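Long-range contacts in core protein VP4 (Bluetongue virus, PDB 2JHP), which caps viral messenger RNA as a multifunctional enzyme of the inner capsid, in which two methyltransferase-like sites hold S-adenosyl-L-homocysteine: residues A190-Y195 with V258-I263; V218-Y223 with D232-V237. All blocks are in the same frame, centred on the assembly; numbering follows the deposited sequence.

Contact 1: A190-Y195 with V258-I263. With SAH (S-adenosyl-L-homocysteine), chain C.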
loop_
_atom_site.group_PDB
_atom_site.type_symbol
_atom_site.label_atom_id
_atom_site.label_comp_id
_atom_site.label_asym_id
_atom_site.label_seq_id
_atom_site.Cartn_x
_atom_site.Cartn_y
_atom_site.Cartn_z
ATOM N N ALA A 190 -9.217 5.838 19.092
ATOM C CA ALA A 190 -9.731 5.984 20.457
ATOM C C ALA A 190 -9.210 4.871 21.368
ATOM O O ALA A 190 -9.308 3.694 21.016
ATOM C CB ALA A 190 -11.244 5.994 20.455
ATOM N N GLU A 191 -8.659 5.251 22.524
ATOM C CA GLU A 191 -8.249 4.291 23.557
ATOM C C GLU A 191 -9.412 3.896 24.445
ATOM O O GLU A 191 -9.378 2.846 25.087
ATOM C CB GLU A 191 -7.163 4.870 24.455
ATOM C CG GLU A 191 -5.925 5.341 23.724
ATOM C CD GLU A 191 -5.200 6.414 24.503
ATOM O OE1 GLU A 191 -4.373 6.064 25.376
ATOM O OE2 GLU A 191 -5.471 7.606 24.240
ATOM N N GLU A 192 -10.436 4.741 24.493
ATOM C CA GLU A 192 -11.541 4.537 25.412
ATOM C C GLU A 192 -12.843 4.947 24.747
ATOM O O GLU A 192 -12.967 6.064 24.245
ATOM C CB GLU A 192 -11.298 5.341 26.688
ATOM C CG GLU A 192 -12.323 5.177 27.796
ATOM C CD GLU A 192 -12.036 6.113 28.967
ATOM O OE1 GLU A 192 -12.907 6.946 29.305
ATOM O OE2 GLU A 192 -10.924 6.031 29.538
ATOM N N VAL A 193 -13.803 4.028 24.740
ATOM C CA VAL A 193 -15.116 4.270 24.164
ATOM C C VAL A 193 -16.213 4.145 25.204
ATOM O O VAL A 193 -16.327 3.131 25.889
ATOM C CB VAL A 193 -15.437 3.289 23.003
ATOM C CG1 VAL A 193 -16.906 3.434 22.562
ATOM C CG2 VAL A 193 -14.490 3.510 21.839
ATOM N N HIS A 194 -17.024 5.187 25.292
ATOM C CA HIS A 194 -18.245 5.163 26.066
ATOM C C HIS A 194 -19.420 4.926 25.110
ATOM O O HIS A 194 -19.724 5.767 24.254
ATOM C CB HIS A 194 -18.396 6.473 26.841
ATOM C CG HIS A 194 -17.340 6.678 27.879
ATOM N ND1 HIS A 194 -17.578 6.521 29.225
ATOM C CD2 HIS A 194 -16.030 7.005 27.764
ATOM C CE1 HIS A 194 -16.464 6.750 29.899
ATOM N NE2 HIS A 194 -15.509 7.049 29.035
ATOM N N TYR A 195 -20.052 3.763 25.252
ATOM C CA TYR A 195 -21.079 3.297 24.320
ATOM C C TYR A 195 -22.425 3.239 25.031
ATOM O O TYR A 195 -22.724 2.285 25.749
ATOM C CB TYR A 195 -20.689 1.912 23.774
ATOM C CG TYR A 195 -21.493 1.364 22.602
ATOM C CD1 TYR A 195 -22.650 1.988 22.144
ATOM C CD2 TYR A 195 -21.098 0.185 21.973
ATOM C CE1 TYR A 195 -23.376 1.467 21.072
ATOM C CE2 TYR A 195 -21.820 -0.352 20.907
ATOM C CZ TYR A 195 -22.954 0.293 20.461
ATOM O OH TYR A 195 -23.667 -0.229 19.403
ATOM N N VAL A 258 -5.997 10.672 27.435
ATOM C CA VAL A 258 -6.571 9.658 26.558
ATOM C C VAL A 258 -7.412 10.261 25.425
ATOM O O VAL A 258 -7.994 11.335 25.570
ATOM C CB VAL A 258 -7.443 8.616 27.333
ATOM C CG1 VAL A 258 -6.567 7.546 27.993
ATOM C CG2 VAL A 258 -8.356 9.306 28.357
ATOM N N GLU A 259 -7.462 9.565 24.295
ATOM C CA GLU A 259 -8.447 9.887 23.278
ATOM C C GLU A 259 -9.679 9.065 23.581
ATOM O O GLU A 259 -9.616 7.829 23.614
ATOM C CB GLU A 259 -7.942 9.600 21.868
ATOM C CG GLU A 259 -8.988 9.928 20.826
ATOM C CD GLU A 259 -8.527 9.749 19.395
ATOM O OE1 GLU A 259 -7.306 9.631 19.142
ATOM O OE2 GLU A 259 -9.410 9.736 18.511
ATOM N N ARG A 260 -10.780 9.764 23.838
ATOM C CA ARG A 260 -12.064 9.136 24.111
ATOM C C ARG A 260 -13.019 9.375 22.948
ATOM O O ARG A 260 -13.018 10.452 22.350
ATOM C CB ARG A 260 -12.674 9.683 25.397
ATOM C CG ARG A 260 -11.855 9.451 26.648
ATOM C CD ARG A 260 -12.528 10.096 27.864
ATOM N NE ARG A 260 -11.611 10.286 28.984
ATOM C CZ ARG A 260 -11.057 11.451 29.312
ATOM N NH1 ARG A 260 -11.312 12.542 28.596
ATOM N NH2 ARG A 260 -10.226 11.520 30.349
ATOM N N LEU A 261 -13.821 8.362 22.632
ATOM C CA LEU A 261 -14.902 8.478 21.644
ATOM C C LEU A 261 -16.257 8.180 22.279
ATOM O O LEU A 261 -16.401 7.214 23.033
ATOM C CB LEU A 261 -14.658 7.541 20.458
ATOM C CG LEU A 261 -15.809 7.023 19.589
ATOM C CD1 LEU A 261 -16.422 8.121 18.739
ATOM C CD2 LEU A 261 -15.236 5.927 18.717
ATOM N N PHE A 262 -17.236 9.018 21.949
ATOM C CA PHE A 262 -18.582 8.939 22.489
ATOM C C PHE A 262 -19.521 8.347 21.436
ATOM O O PHE A 262 -19.675 8.909 20.349
ATOM C CB PHE A 262 -19.024 10.351 22.894
ATOM C CG PHE A 262 -20.390 10.428 23.536
ATOM C CD1 PHE A 262 -20.535 10.272 24.910
ATOM C CD2 PHE A 262 -21.520 10.704 22.772
ATOM C CE1 PHE A 262 -21.792 10.360 25.512
ATOM C CE2 PHE A 262 -22.783 10.801 23.366
ATOM C CZ PHE A 262 -22.919 10.625 24.737
ATOM N N ILE A 263 -20.128 7.205 21.761
ATOM C CA ILE A 263 -21.047 6.500 20.855
ATOM C C ILE A 263 -22.457 6.424 21.468
ATOM O O ILE A 263 -22.632 5.861 22.553
ATOM C CB ILE A 263 -20.543 5.077 20.509
ATOM C CG1 ILE A 263 -19.161 5.136 19.851
ATOM C CG2 ILE A 263 -21.540 4.367 19.589
ATOM C CD1 ILE A 263 -18.628 3.792 19.364
HETATM N N SAH C . -26.637 -0.782 20.185
HETATM C CA SAH C . -27.659 -1.878 20.205
HETATM C CB SAH C . -28.985 -1.451 19.570
HETATM C CG SAH C . -29.669 -0.294 20.293
HETATM S SD SAH C . -31.176 -0.840 21.121
HETATM C C SAH C . -27.110 -3.131 19.531
HETATM O O SAH C . -26.217 -3.059 18.685
HETATM O OXT SAH C . -27.543 -4.244 19.830
HETATM C "C5'" SAH C . -31.405 0.709 22.015
HETATM C "C4'" SAH C . -31.116 0.484 23.488
HETATM O "O4'" SAH C . -31.012 1.709 24.167
HETATM C "C3'" SAH C . -32.207 -0.294 24.203
HETATM O "O3'" SAH C . -31.718 -1.590 24.436
HETATM C "C2'" SAH C . -32.449 0.456 25.503
HETATM O "O2'" SAH C . -32.305 -0.390 26.618
HETATM C "C1'" SAH C . -31.328 1.472 25.520
HETATM N N9 SAH C . -31.614 2.762 26.166
HETATM C C8 SAH C . -32.768 3.499 26.144
HETATM N N7 SAH C . -32.555 4.635 26.848
HETATM C C5 SAH C . -31.284 4.638 27.302
HETATM C C6 SAH C . -30.548 5.543 28.061
HETATM N N6 SAH C . -31.105 6.673 28.483
HETATM N N1 SAH C . -29.232 5.256 28.379
HETATM C C2 SAH C . -28.651 4.085 27.946
HETATM N N3 SAH C . -29.389 3.195 27.188
HETATM C C4 SAH C . -30.681 3.466 26.875
#
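Glu192-Tyr195 and Arg260-Ile263 run as neighbouring parallel strands, 4.8 Å apart at their axes' closest approach and 17° from exact alignment, laced by Leu261 N to Glu192 O, His194 N to Leu261 O and Ile263 N to His194 O. Where the strands begin, Glu259 O takes Glu191 N (3.0 Å) and, more weakly, Glu192 N. The Glu191 side chain answers with a further bond: OE2 accepts Glu259 N at 2.8 Å on its anti side, 32° out of the carboxylate plane, and also meets His347 NE2.

On one face, Glu192 and Arg260 lie side by side pointing the same way. Glu192 is extended, CG opposite the backbone N (chi1 -177°), which carries OE1 to the guanidinium edge, in a salt bridge 3.6 Å from Arg260 NE. His194 NE2 donates to the same OE1 at 2.6 Å, again on the anti side. Arg260 NH1 and NH2 go to the carbonyls of Ala299 and Asn253.

The other face is mostly apolar. Ala190 CB rests on Leu261 CB, and Val193 CG1 meets Ile263 CD1 at 3.6 Å; Leu261 and Ile263 also pack against helix 178-186. Ile263 CG2 comes obliquely to the Tyr195 ring, 3.7 Å from CD1, while Tyr195 OH takes a weak hydrogen bond from SAH N at 3.1 Å.

These are the first and fourth strands of a 3-2-1-4-5-7-6 sheet, the order of the Rossmann-like methyltransferases, with the ligand at the carboxyl end. The buried Glu192 carboxylate holds a salt bridge to Arg260 and a hydrogen bond from His194, so it is probably ionised; that would make it an internal polar tie between the two strands, well away from the ligand.

Contact 2: V218-Y223 with D232-V237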
loop_
_atom_site.group_PDB
_atom_site.type_symbol
_atom_site.label_atom_id
_atom_site.label_comp_id
_atom_site.label_asym_id
_atom_site.label_seq_id
_atom_site.Cartn_x
_atom_site.Cartn_y
_atom_site.Cartn_z
ATOM N N VAL A 218 -8.914 -1.194 23.087
ATOM C CA VAL A 218 -9.880 -0.187 23.500
ATOM C C VAL A 218 -10.499 -0.521 24.851
ATOM O O VAL A 218 -10.792 -1.681 25.134
ATOM C CB VAL A 218 -10.955 0.008 22.410
ATOM C CG1 VAL A 218 -12.224 0.661 22.971
ATOM C CG2 VAL A 218 -10.378 0.818 21.257
ATOM N N LEU A 219 -10.665 0.494 25.694
ATOM C CA LEU A 219 -11.432 0.329 26.920
ATOM C C LEU A 219 -12.899 0.726 26.691
ATOM O O LEU A 219 -13.207 1.870 26.356
ATOM C CB LEU A 219 -10.809 1.099 28.091
ATOM C CG LEU A 219 -11.545 0.962 29.431
ATOM C CD1 LEU A 219 -11.674 -0.506 29.847
ATOM C CD2 LEU A 219 -10.883 1.796 30.538
ATOM N N TRP A 220 -13.787 -0.245 26.876
ATOM C CA TRP A 220 -15.194 -0.112 26.528
ATOM C C TRP A 220 -16.083 0.110 27.748
ATOM O O TRP A 220 -16.318 -0.815 28.518
ATOM C CB TRP A 220 -15.653 -1.388 25.826
ATOM C CG TRP A 220 -14.952 -1.673 24.555
ATOM C CD1 TRP A 220 -13.846 -2.456 24.378
ATOM C CD2 TRP A 220 -15.311 -1.182 23.265
ATOM N NE1 TRP A 220 -13.494 -2.480 23.049
ATOM C CE2 TRP A 220 -14.377 -1.702 22.343
ATOM C CE3 TRP A 220 -16.325 -0.339 22.798
ATOM C CZ2 TRP A 220 -14.429 -1.414 20.979
ATOM C CZ3 TRP A 220 -16.379 -0.051 21.429
ATOM C CH2 TRP A 220 -15.433 -0.597 20.539
ATOM N N HIS A 221 -16.571 1.331 27.928
ATOM C CA HIS A 221 -17.590 1.600 28.938
ATOM C C HIS A 221 -18.941 1.516 28.252
ATOM O O HIS A 221 -19.266 2.347 27.409
ATOM C CB HIS A 221 -17.398 2.982 29.554
ATOM C CG HIS A 221 -16.330 3.039 30.601
ATOM N ND1 HIS A 221 -16.497 2.507 31.862
ATOM C CD2 HIS A 221 -15.091 3.585 30.582
ATOM C CE1 HIS A 221 -15.401 2.713 32.571
ATOM N NE2 HIS A 221 -14.533 3.365 31.819
ATOM N N VAL A 222 -19.718 0.499 28.593
ATOM C CA VAL A 222 -20.977 0.242 27.891
ATOM C C VAL A 222 -22.184 0.454 28.807
ATOM O O VAL A 222 -22.231 -0.086 29.915
ATOM C CB VAL A 222 -21.008 -1.167 27.216
ATOM C CG1 VAL A 222 -19.869 -1.305 26.202
ATOM C CG2 VAL A 222 -20.941 -2.277 28.243
ATOM N N TYR A 223 -23.146 1.249 28.343
ATOM C CA TYR A 223 -24.267 1.688 29.175
ATOM C C TYR A 223 -25.605 1.226 28.610
ATOM O O TYR A 223 -25.934 1.525 27.458
ATOM C CB TYR A 223 -24.298 3.214 29.290
ATOM C CG TYR A 223 -23.011 3.896 29.707
ATOM C CD1 TYR A 223 -21.956 4.059 28.805
ATOM C CD2 TYR A 223 -22.870 4.429 30.990
ATOM C CE1 TYR A 223 -20.783 4.712 29.178
ATOM C CE2 TYR A 223 -21.700 5.088 31.375
ATOM C CZ TYR A 223 -20.663 5.225 30.462
ATOM O OH TYR A 223 -19.512 5.870 30.831
ATOM N N ASP A 232 -15.265 -10.035 29.619
ATOM C CA ASP A 232 -14.118 -9.364 29.016
ATOM C C ASP A 232 -13.628 -8.235 29.920
ATOM O O ASP A 232 -14.407 -7.358 30.296
ATOM C CB ASP A 232 -14.431 -8.865 27.602
ATOM C CG ASP A 232 -14.087 -9.892 26.533
ATOM O OD1 ASP A 232 -12.909 -10.328 26.476
ATOM O OD2 ASP A 232 -14.987 -10.274 25.751
ATOM N N PRO A 233 -12.337 -8.284 30.302
ATOM C CA PRO A 233 -11.725 -7.341 31.241
ATOM C C PRO A 233 -11.731 -5.882 30.783
ATOM O O PRO A 233 -11.792 -4.989 31.625
ATOM C CB PRO A 233 -10.292 -7.861 31.383
ATOM C CG PRO A 233 -10.067 -8.698 30.186
ATOM C CD PRO A 233 -11.378 -9.307 29.856
ATOM N N ASN A 234 -11.670 -5.641 29.475
ATOM C CA ASN A 234 -11.737 -4.273 28.949
ATOM C C ASN A 234 -13.168 -3.801 28.619
ATOM O O ASN A 234 -13.354 -2.730 28.023
ATOM C CB ASN A 234 -10.801 -4.092 27.743
ATOM C CG ASN A 234 -11.199 -4.959 26.554
ATOM O OD1 ASN A 234 -11.723 -6.059 26.716
ATOM N ND2 ASN A 234 -10.940 -4.464 25.358
ATOM N N VAL A 235 -14.168 -4.594 29.007
ATOM C CA VAL A 235 -15.571 -4.160 28.918
ATOM C C VAL A 235 -16.162 -3.934 30.299
ATOM O O VAL A 235 -16.432 -4.876 31.048
ATOM C CB VAL A 235 -16.483 -5.113 28.091
ATOM C CG1 VAL A 235 -17.868 -4.519 27.963
ATOM C CG2 VAL A 235 -15.889 -5.354 26.697
ATOM N N ILE A 236 -16.341 -2.661 30.620
ATOM C CA ILE A 236 -16.925 -2.236 31.878
ATOM C C ILE A 236 -18.404 -1.918 31.629
ATOM O O ILE A 236 -18.742 -1.014 30.855
ATOM C CB ILE A 236 -16.126 -1.057 32.483
ATOM C CG1 ILE A 236 -14.736 -1.545 32.897
ATOM C CG2 ILE A 236 -16.846 -0.457 33.678
ATOM C CD1 ILE A 236 -13.721 -0.443 33.078
ATOM N N VAL A 237 -19.271 -2.683 32.287
ATOM C CA VAL A 237 -20.695 -2.706 31.974
ATOM C C VAL A 237 -21.511 -1.888 32.968
ATOM O O VAL A 237 -21.401 -2.065 34.182
ATOM C CB VAL A 237 -21.208 -4.170 31.872
ATOM C CG1 VAL A 237 -22.726 -4.240 31.685
ATOM C CG2 VAL A 237 -20.490 -4.894 30.738
#
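Asn234, third residue of the type I turn Asp232-Val235, reaches across to Val218 and Trp220 where the two parallel strands begin. Its CB lies 3.6 Å from Val218 O; CG sits between the backbone N and the carbonyl carbon (chi1 64°), which turns the amide toward Val218, beside the Trp220 side chain. At the tip ND2 donates to Val218 O at 2.8 Å, the acceptor 22° out of the amide plane, and stands 3.7 Å from Trp220 CD1, at the indole edge. Ring and amide are turned 79° against each other.

Backbone bonds Trp220 N to Asn234 O, Ile236 N to Trp220 O and Val222 N to Ile236 O carry the pairing onward. Ile236 lies alongside His221, CG2 3.5 Å from ND1 and CD1 3.6 Å from CE1, while ND1 bonds to His238. On the other face Val222 CG2 touches Val235 CG1 and Val237 CG2.

Strand 219-223 is flanked by 192-196, and 235-238 is one of the sheet's two outermost strands within the chain. Trp220 and Val222 pack against helix 202-210, and Asn234 and Val235 against Phe215 of helix 212-216.

Both contacts belong to one seven-stranded sheet: contact 1 pairs two of its inner strands and is buried, whereas contact 2 adds the edge strand 235-238 and is only partly buried. Strands 192-196 and 219-223 join them directly, through backbone bonds such as Tyr195 N to His221 O. Between their side chains, His194 stacks on His221 and bonds through ND1 to Tyr223 OH. Charged groups cross contact 1 inside the protein; contact 2 relies on an asparagine amide, aliphatic packing and the flanks of the Trp220 and His221 rings. Segments 190-195 and 218-223 each place a tyrosine, Tyr195 and Tyr223, in the S-adenosyl-L-homocysteine pocket, at or near the carboxyl ends of their strands.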